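Local coordinates for protein CHAD domain (Ricinus communis, PDB 6QV5) that probably binds inorganic polyphosphate through its all-helical CHAD domain and also binds a zinc ion, at residues T93-L105 with N126-A140. Residues are numbered along the deposited sequence; the frame is centred on the assembly and turned at random.
Sequences TELGAARDWDVLL and NALVQKIAQAKRHAA. With ZN (zinc ion), chain B.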
ATOM      1  N   THR A  93       3.473   6.742   7.957  1.00 57.06           N
ATOM      2  CA  THR A  93       2.442   7.263   8.862  1.00 56.83           C
ATOM      3  C   THR A  93       2.019   8.680   8.437  1.00 60.36           C
ATOM      4  O   THR A  93       0.824   8.979   8.449  1.00 60.24           O
ATOM      5  CB  THR A  93       2.933   7.177  10.325  1.00 65.45           C
ATOM      6  OG1 THR A  93       3.263   5.818  10.622  1.00 65.73           O
ATOM      7  CG2 THR A  93       1.906   7.682  11.336  1.00 63.75           C
ATOM      8  N   GLU A  94       2.991   9.538   8.058  1.00 56.36           N
ATOM      9  CA  GLU A  94       2.734  10.918   7.628  1.00 56.04           C
ATOM     10  C   GLU A  94       1.922  10.991   6.334  1.00 59.66           C
ATOM     11  O   GLU A  94       0.935  11.728   6.283  1.00 59.70           O
ATOM     12  CB  GLU A  94       4.037  11.736   7.516  1.00 57.38           C
ATOM     13  CG  GLU A  94       4.714  12.051   8.844  1.00 67.19           C
ATOM     14  CD  GLU A  94       3.878  12.759   9.894  1.00 85.29           C
ATOM     15  OE1 GLU A  94       3.347  13.855   9.601  1.00 81.16           O
ATOM     16  OE2 GLU A  94       3.761  12.218  11.018  1.00 76.36           O
ATOM     17  N   LEU A  95       2.319  10.215   5.307  1.00 55.48           N
ATOM     18  CA  LEU A  95       1.618  10.166   4.019  1.00 55.02           C
ATOM     19  C   LEU A  95       0.320   9.365   4.127  1.00 58.34           C
ATOM     20  O   LEU A  95      -0.643   9.675   3.427  1.00 57.59           O
ATOM     21  CB  LEU A  95       2.512   9.584   2.907  1.00 54.99           C
ATOM     22  CG  LEU A  95       3.772  10.374   2.518  1.00 59.59           C
ATOM     23  CD1 LEU A  95       4.676   9.537   1.645  1.00 59.71           C
ATOM     24  CD2 LEU A  95       3.429  11.676   1.795  1.00 61.69           C
ATOM     25  N   GLY A  96       0.322   8.352   4.997  1.00 54.98           N
ATOM     26  CA  GLY A  96      -0.816   7.477   5.264  1.00 54.91           C
ATOM     27  C   GLY A  96      -2.001   8.194   5.870  1.00 59.17           C
ATOM     28  O   GLY A  96      -3.136   7.962   5.449  1.00 58.78           O
ATOM     29  N   ALA A  97      -1.737   9.087   6.850  1.00 56.09           N
ATOM     30  CA  ALA A  97      -2.750   9.902   7.527  1.00 55.83           C
ATOM     31  C   ALA A  97      -3.426  10.848   6.531  1.00 58.96           C
ATOM     32  O   ALA A  97      -4.645  11.006   6.578  1.00 58.45           O
ATOM     33  CB  ALA A  97      -2.117  10.696   8.663  1.00 56.59           C
ATOM     34  N   ALA A  98      -2.635  11.447   5.611  1.00 54.90           N
ATOM     35  CA  ALA A  98      -3.133  12.346   4.570  1.00 54.39           C
ATOM     36  C   ALA A  98      -3.958  11.572   3.532  1.00 57.99           C
ATOM     37  O   ALA A  98      -4.984  12.078   3.074  1.00 57.57           O
ATOM     38  CB  ALA A  98      -1.975  13.071   3.902  1.00 55.00           C
ATOM     39  N   ARG A  99      -3.529  10.331   3.202  1.00 54.18           N
ATOM     40  CA  ARG A  99      -4.210   9.437   2.263  1.00 53.75           C
ATOM     41  C   ARG A  99      -5.552   8.957   2.835  1.00 58.09           C
ATOM     42  O   ARG A  99      -6.557   9.012   2.125  1.00 57.24           O
ATOM     43  CB  ARG A  99      -3.296   8.252   1.865  1.00 53.03           C
ATOM     44  CG  ARG A  99      -3.922   7.198   0.936  1.00 58.81           C
ATOM     45  CD  ARG A  99      -4.239   7.716  -0.456  1.00 62.59           C
ATOM     46  NE  ARG A  99      -4.974   6.729  -1.248  1.00 65.63           N
ATOM     47  CZ  ARG A  99      -5.754   7.021  -2.284  1.00 76.82           C
ATOM     48  NH1 ARG A  99      -5.924   8.283  -2.662  1.00 62.94           N
ATOM     49  NH2 ARG A  99      -6.380   6.057  -2.943  1.00 63.75           N
ATOM     50  N   ASP A 100      -5.565   8.516   4.117  1.00 55.67           N
ATOM     51  CA  ASP A 100      -6.753   8.045   4.843  1.00 56.04           C
ATOM     52  C   ASP A 100      -7.897   9.065   4.806  1.00 60.86           C
ATOM     53  O   ASP A 100      -9.041   8.684   4.550  1.00 60.64           O
ATOM     54  CB  ASP A 100      -6.405   7.698   6.306  1.00 58.05           C
ATOM     55  CG  ASP A 100      -5.657   6.392   6.526  1.00 69.86           C
ATOM     56  OD1 ASP A 100      -5.445   5.648   5.539  1.00 70.75           O
ATOM     57  OD2 ASP A 100      -5.284   6.112   7.686  1.00 76.31           O
ATOM     58  N   TRP A 101      -7.582  10.355   5.035  1.00 57.92           N
ATOM     59  CA  TRP A 101      -8.563  11.440   5.012  1.00 58.25           C
ATOM     60  C   TRP A 101      -9.028  11.791   3.599  1.00 63.05           C
ATOM     61  O   TRP A 101     -10.157  12.250   3.434  1.00 62.79           O
ATOM     62  CB  TRP A 101      -8.050  12.671   5.770  1.00 57.12           C
ATOM     63  CG  TRP A 101      -8.153  12.512   7.256  1.00 58.18           C
ATOM     64  CD1 TRP A 101      -7.202  12.013   8.094  1.00 61.10           C
ATOM     65  CD2 TRP A 101      -9.312  12.759   8.063  1.00 58.13           C
ATOM     66  NE1 TRP A 101      -7.677  11.980   9.384  1.00 60.65           N
ATOM     67  CE2 TRP A 101      -8.973  12.425   9.394  1.00 62.11           C
ATOM     68  CE3 TRP A 101     -10.597  13.263   7.798  1.00 59.39           C
ATOM     69  CZ2 TRP A 101      -9.873  12.578  10.457  1.00 61.44           C
ATOM     70  CZ3 TRP A 101     -11.486  13.416   8.851  1.00 60.92           C
ATOM     71  CH2 TRP A 101     -11.124  13.073  10.161  1.00 61.58           C
ATOM     72  N   ASP A 102      -8.175  11.554   2.585  1.00 60.45           N
ATOM     73  CA  ASP A 102      -8.512  11.803   1.182  1.00 60.76           C
ATOM     74  C   ASP A 102      -9.453  10.723   0.634  1.00 64.64           C
ATOM     75  O   ASP A 102     -10.322  11.039  -0.180  1.00 63.94           O
ATOM     76  CB  ASP A 102      -7.242  11.913   0.319  1.00 62.93           C
ATOM     77  CG  ASP A 102      -7.043  13.252  -0.377  1.00 75.56           C
ATOM     78  OD1 ASP A 102      -7.940  14.124  -0.271  1.00 76.39           O
ATOM     79  OD2 ASP A 102      -5.993  13.429  -1.030  1.00 81.85           O
ATOM     80  N   VAL A 103      -9.278   9.456   1.082  1.00 61.59           N
ATOM     81  CA  VAL A 103     -10.109   8.303   0.699  1.00 61.76           C
ATOM     82  C   VAL A 103     -11.518   8.504   1.278  1.00 66.64           C
ATOM     83  O   VAL A 103     -12.502   8.325   0.561  1.00 65.97           O
ATOM     84  CB  VAL A 103      -9.474   6.939   1.117  1.00 65.44           C
ATOM     85  CG1 VAL A 103     -10.446   5.773   0.926  1.00 65.12           C
ATOM     86  CG2 VAL A 103      -8.179   6.674   0.356  1.00 65.19           C
ATOM     87  N   LEU A 104     -11.597   8.914   2.563  1.00 64.35           N
ATOM     88  CA  LEU A 104     -12.840   9.193   3.284  1.00 64.82           C
ATOM     89  C   LEU A 104     -13.666  10.274   2.573  1.00 70.49           C
ATOM     90  O   LEU A 104     -14.873  10.107   2.423  1.00 70.04           O
ATOM     91  CB  LEU A 104     -12.526   9.592   4.749  1.00 64.79           C
ATOM     92  CG  LEU A 104     -13.664  10.158   5.627  1.00 69.41           C
ATOM     93  CD1 LEU A 104     -14.748   9.121   5.895  1.00 69.59           C
ATOM     94  CD2 LEU A 104     -13.127  10.677   6.941  1.00 71.27           C
ATOM     95  N   LEU A 105     -13.008  11.347   2.106  1.00 68.47           N
ATOM     96  CA  LEU A 105     -13.638  12.474   1.421  1.00 69.01           C
ATOM     97  C   LEU A 105     -14.127  12.164  -0.006  1.00 75.07           C
ATOM     98  O   LEU A 105     -15.251  12.535  -0.351  1.00 74.90           O
ATOM     99  CB  LEU A 105     -12.677  13.683   1.423  1.00 69.01           C
ATOM    100  CG  LEU A 105     -13.179  15.001   0.818  1.00 73.63           C
ATOM    101  CD1 LEU A 105     -14.137  15.719   1.760  1.00 73.73           C
ATOM    102  CD2 LEU A 105     -12.019  15.904   0.466  1.00 75.96           C
ATOM    103  N   ASN A 126     -18.897  17.261   5.264  1.00 86.16           N
ATOM    104  CA  ASN A 126     -18.065  17.158   4.063  1.00 85.25           C
ATOM    105  C   ASN A 126     -17.053  18.309   4.015  1.00 87.27           C
ATOM    106  O   ASN A 126     -15.915  18.099   3.597  1.00 86.87           O
ATOM    107  CB  ASN A 126     -18.935  17.155   2.808  1.00 86.72           C
ATOM    108  CG  ASN A 126     -18.186  16.780   1.556  1.00114.28           C
ATOM    109  OD1 ASN A 126     -17.973  15.599   1.259  1.00110.14           O
ATOM    110  ND2 ASN A 126     -17.767  17.779   0.795  1.00106.93           N
ATOM    111  N   ALA A 127     -17.469  19.511   4.467  1.00 82.34           N
ATOM    112  CA  ALA A 127     -16.634  20.709   4.541  1.00 81.44           C
ATOM    113  C   ALA A 127     -15.588  20.564   5.652  1.00 83.33           C
ATOM    114  O   ALA A 127     -14.455  21.020   5.480  1.00 83.01           O
ATOM    115  CB  ALA A 127     -17.499  21.934   4.792  1.00 82.22           C
ATOM    116  N   LEU A 128     -15.966  19.917   6.780  1.00 78.13           N
ATOM    117  CA  LEU A 128     -15.080  19.665   7.919  1.00 77.08           C
ATOM    118  C   LEU A 128     -14.032  18.604   7.566  1.00 78.19           C
ATOM    119  O   LEU A 128     -12.860  18.790   7.887  1.00 77.70           O
ATOM    120  CB  LEU A 128     -15.887  19.263   9.174  1.00 77.30           C
ATOM    121  CG  LEU A 128     -15.105  19.014  10.482  1.00 82.34           C
ATOM    122  CD1 LEU A 128     -14.501  20.301  11.039  1.00 82.61           C
ATOM    123  CD2 LEU A 128     -15.998  18.385  11.531  1.00 85.14           C
ATOM    124  N   VAL A 129     -14.450  17.511   6.894  1.00 72.62           N
ATOM    125  CA  VAL A 129     -13.565  16.425   6.455  1.00 71.46           C
ATOM    126  C   VAL A 129     -12.549  16.959   5.425  1.00 73.09           C
ATOM    127  O   VAL A 129     -11.366  16.627   5.518  1.00 72.30           O
ATOM    128  CB  VAL A 129     -14.361  15.170   5.986  1.00 75.15           C
ATOM    129  CG1 VAL A 129     -13.469  14.154   5.271  1.00 74.87           C
ATOM    130  CG2 VAL A 129     -15.072  14.509   7.164  1.00 74.94           C
ATOM    131  N   GLN A 130     -13.003  17.844   4.505  1.00 68.48           N
ATOM    132  CA  GLN A 130     -12.168  18.496   3.489  1.00 67.84           C
ATOM    133  C   GLN A 130     -11.119  19.393   4.152  1.00 70.61           C
ATOM    134  O   GLN A 130      -9.985  19.447   3.679  1.00 70.47           O
ATOM    135  CB  GLN A 130     -13.029  19.308   2.507  1.00 69.21           C
ATOM    136  CG  GLN A 130     -12.327  19.627   1.185  1.00 85.98           C
ATOM    137  CD  GLN A 130     -13.179  20.387   0.191  1.00106.78           C
ATOM    138  OE1 GLN A 130     -14.406  20.497   0.312  1.00102.83           O
ATOM    139  NE2 GLN A 130     -12.535  20.924  -0.835  1.00 99.57           N
ATOM    140  N   LYS A 131     -11.498  20.072   5.255  1.00 66.11           N
ATOM    141  CA  LYS A 131     -10.625  20.943   6.045  1.00 65.31           C
ATOM    142  C   LYS A 131      -9.521  20.107   6.707  1.00 67.73           C
ATOM    143  O   LYS A 131      -8.363  20.525   6.694  1.00 67.41           O
ATOM    144  CB  LYS A 131     -11.446  21.716   7.096  1.00 67.78           C
ATOM    145  CG  LYS A 131     -10.679  22.808   7.837  1.00 82.80           C
ATOM    146  CD  LYS A 131     -11.518  23.410   8.958  1.00 92.65           C
ATOM    147  CE  LYS A 131     -10.739  24.412   9.775  1.00104.09           C
ATOM    148  NZ  LYS A 131     -11.565  24.999  10.865  1.00113.03           N
ATOM    149  N   ILE A 132      -9.877  18.919   7.253  1.00 63.05           N
ATOM    150  CA  ILE A 132      -8.927  18.006   7.899  1.00 62.37           C
ATOM    151  C   ILE A 132      -7.973  17.407   6.858  1.00 65.10           C
ATOM    152  O   ILE A 132      -6.764  17.417   7.081  1.00 64.68           O
ATOM    153  CB  ILE A 132      -9.618  16.922   8.792  1.00 65.47           C
ATOM    154  CG1 ILE A 132     -10.611  17.532   9.829  1.00 65.88           C
ATOM    155  CG2 ILE A 132      -8.598  15.993   9.474  1.00 66.18           C
ATOM    156  CD1 ILE A 132     -10.040  18.525  10.916  1.00 74.41           C
ATOM    157  N   ALA A 133      -8.515  16.931   5.714  1.00 60.71           N
ATOM    158  CA  ALA A 133      -7.749  16.343   4.609  1.00 59.99           C
ATOM    159  C   ALA A 133      -6.704  17.322   4.048  1.00 62.61           C
ATOM    160  O   ALA A 133      -5.565  16.918   3.806  1.00 62.28           O
ATOM    161  CB  ALA A 133      -8.687  15.873   3.505  1.00 60.64           C
ATOM    162  N   GLN A 134      -7.084  18.607   3.880  1.00 57.93           N
ATOM    163  CA  GLN A 134      -6.189  19.662   3.394  1.00 57.20           C
ATOM    164  C   GLN A 134      -5.097  19.978   4.425  1.00 59.77           C
ATOM    165  O   GLN A 134      -3.952  20.217   4.038  1.00 59.34           O
ATOM    166  CB  GLN A 134      -6.976  20.922   3.006  1.00 58.38           C
ATOM    167  CG  GLN A 134      -7.711  20.783   1.669  1.00 67.80           C
ATOM    168  CD  GLN A 134      -8.820  21.790   1.471  1.00 83.81           C
ATOM    169  OE1 GLN A 134      -9.556  22.156   2.398  1.00 78.74           O
ATOM    170  NE2 GLN A 134      -8.980  22.247   0.240  1.00 74.32           N
ATOM    171  N   ALA A 135      -5.444  19.933   5.730  1.00 55.46           N
ATOM    172  CA  ALA A 135      -4.513  20.165   6.839  1.00 55.02           C
ATOM    173  C   ALA A 135      -3.525  19.004   6.970  1.00 58.14           C
ATOM    174  O   ALA A 135      -2.348  19.236   7.247  1.00 58.18           O
ATOM    175  CB  ALA A 135      -5.276  20.360   8.142  1.00 55.78           C
ATOM    176  N   LYS A 136      -3.999  17.759   6.748  1.00 53.72           N
ATOM    177  CA  LYS A 136      -3.171  16.550   6.791  1.00 52.97           C
ATOM    178  C   LYS A 136      -2.192  16.536   5.610  1.00 55.91           C
ATOM    179  O   LYS A 136      -1.080  16.022   5.746  1.00 54.94           O
ATOM    180  CB  LYS A 136      -4.034  15.276   6.813  1.00 54.89           C
ATOM    181  CG  LYS A 136      -4.806  15.049   8.114  1.00 65.95           C
ATOM    182  CD  LYS A 136      -3.970  14.444   9.238  1.00 74.79           C
ATOM    183  CE  LYS A 136      -4.775  14.343  10.510  1.00 86.05           C
ATOM    184  NZ  LYS A 136      -3.965  13.808  11.635  1.00 96.32           N
ATOM    185  N   ARG A 137      -2.601  17.136   4.469  1.00 52.32           N
ATOM    186  CA  ARG A 137      -1.779  17.284   3.267  1.00 52.15           C
ATOM    187  C   ARG A 137      -0.653  18.288   3.544  1.00 56.59           C
ATOM    188  O   ARG A 137       0.482  18.055   3.132  1.00 56.44           O
ATOM    189  CB  ARG A 137      -2.642  17.706   2.056  1.00 51.53           C
ATOM    190  CG  ARG A 137      -1.888  17.895   0.725  1.00 58.79           C
ATOM    191  CD  ARG A 137      -1.167  16.647   0.228  1.00 62.46           C
ATOM    192  NE  ARG A 137      -0.679  16.814  -1.142  1.00 63.88           N
ATOM    193  CZ  ARG A 137      -1.291  16.333  -2.219  1.00 73.34           C
ATOM    194  NH1 ARG A 137      -2.415  15.637  -2.098  1.00 58.92           N
ATOM    195  NH2 ARG A 137      -0.781  16.540  -3.426  1.00 58.04           N
ATOM    196  N   HIS A 138      -0.968  19.382   4.270  1.00 53.64           N
ATOM    197  CA  HIS A 138      -0.006  20.409   4.673  1.00 53.69           C
ATOM    198  C   HIS A 138       0.994  19.838   5.671  1.00 57.58           C
ATOM    199  O   HIS A 138       2.181  20.154   5.589  1.00 57.20           O
ATOM    200  CB  HIS A 138      -0.724  21.642   5.251  1.00 54.57           C
ATOM    201  CG  HIS A 138      -1.335  22.535   4.213  1.00 58.08           C
ATOM    202  ND1 HIS A 138      -2.098  23.634   4.568  1.00 59.96           N
ATOM    203  CD2 HIS A 138      -1.272  22.467   2.862  1.00 59.82           C
ATOM    204  CE1 HIS A 138      -2.470  24.194   3.428  1.00 59.32           C
ATOM    205  NE2 HIS A 138      -1.994  23.528   2.376  1.00 59.57           N
ATOM    206  N   ALA A 139       0.516  18.967   6.583  1.00 54.18           N
ATOM    207  CA  ALA A 139       1.334  18.284   7.586  1.00 54.11           C
ATOM    208  C   ALA A 139       2.300  17.304   6.912  1.00 58.38           C
ATOM    209  O   ALA A 139       3.453  17.199   7.337  1.00 58.41           O
ATOM    210  CB  ALA A 139       0.445  17.551   8.578  1.00 54.84           C
ATOM    211  N   ALA A 140       1.834  16.610   5.849  1.00 54.83           N
ATOM    212  CA  ALA A 140       2.631  15.670   5.062  1.00 54.45           C
ATOM    213  C   ALA A 140       3.683  16.429   4.250  1.00 58.37           C
ATOM    214  O   ALA A 140       4.811  15.953   4.126  1.00 57.59           O
ATOM    215  CB  ALA A 140       1.734  14.857   4.139  1.00 55.15           C
TER
HETATM  216 ZN    ZN B 401      -2.988  24.131   0.841  0.50 64.87          ZN
HETATM  217  O   HOH W   1      -0.415  14.000   7.457  1.00 48.23           O
HETATM  218  O   HOH W   2      -4.717  14.723   2.447  1.00 35.80           O
HETATM  219  O   HOH W   3      -4.430  15.489  -0.148  1.00 50.80           O
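Trp101 meets Ile132, and Ala98 meets Lys136, in a near-antiparallel helix-helix contact between helices 82-108 and 122-145, consecutive in the chain; the N-to-C directions of segments 93-105 and 126-140 are 159° apart, and their axes approach to 8.4 Å. Trp101 is a knob in the hole formed by Val129, Ile132, Ala133 and Lys136. Its chi1 of -77° lays the indole alongside the other helix, and chi2 of 91° turns one face toward Ile132, whose CG2 presses over it, 3.5 Å from the centroid of the six-membered ring, in a CH-pi contact. Val129 CG1 touches the ring edge at CE3 and also packs on Leu104 and Leu105, while Lys136 lays CG against Trp101 CD1 and, bent at chi2, carries CE to Trp101 NE1 (3.9 Å). Further along, CB of Ala98 and CB of Ala140 lie 4.1 Å apart, and with alanines at 98, 133 and 140 the backbones come close, Ala98 CA being 4.8 Å from Lys136 CA. The pair belongs to the helical-bundle architecture of the CHAD domain, with helix 224-260 covering Trp101 and Leu104 from outside the pair. No direct hydrogen bond joins the segments; waters bridge them instead. One donates to both Glu94 O and Lys136 O, a second to Ala98 O and Ala133 O. A third links Asp102 OD2 to Arg137 NH1, which also donates a hydrogen bond to Asp53 O. Next to Arg137, His138 binds zinc through NE2 (1.9 Å), together with His52.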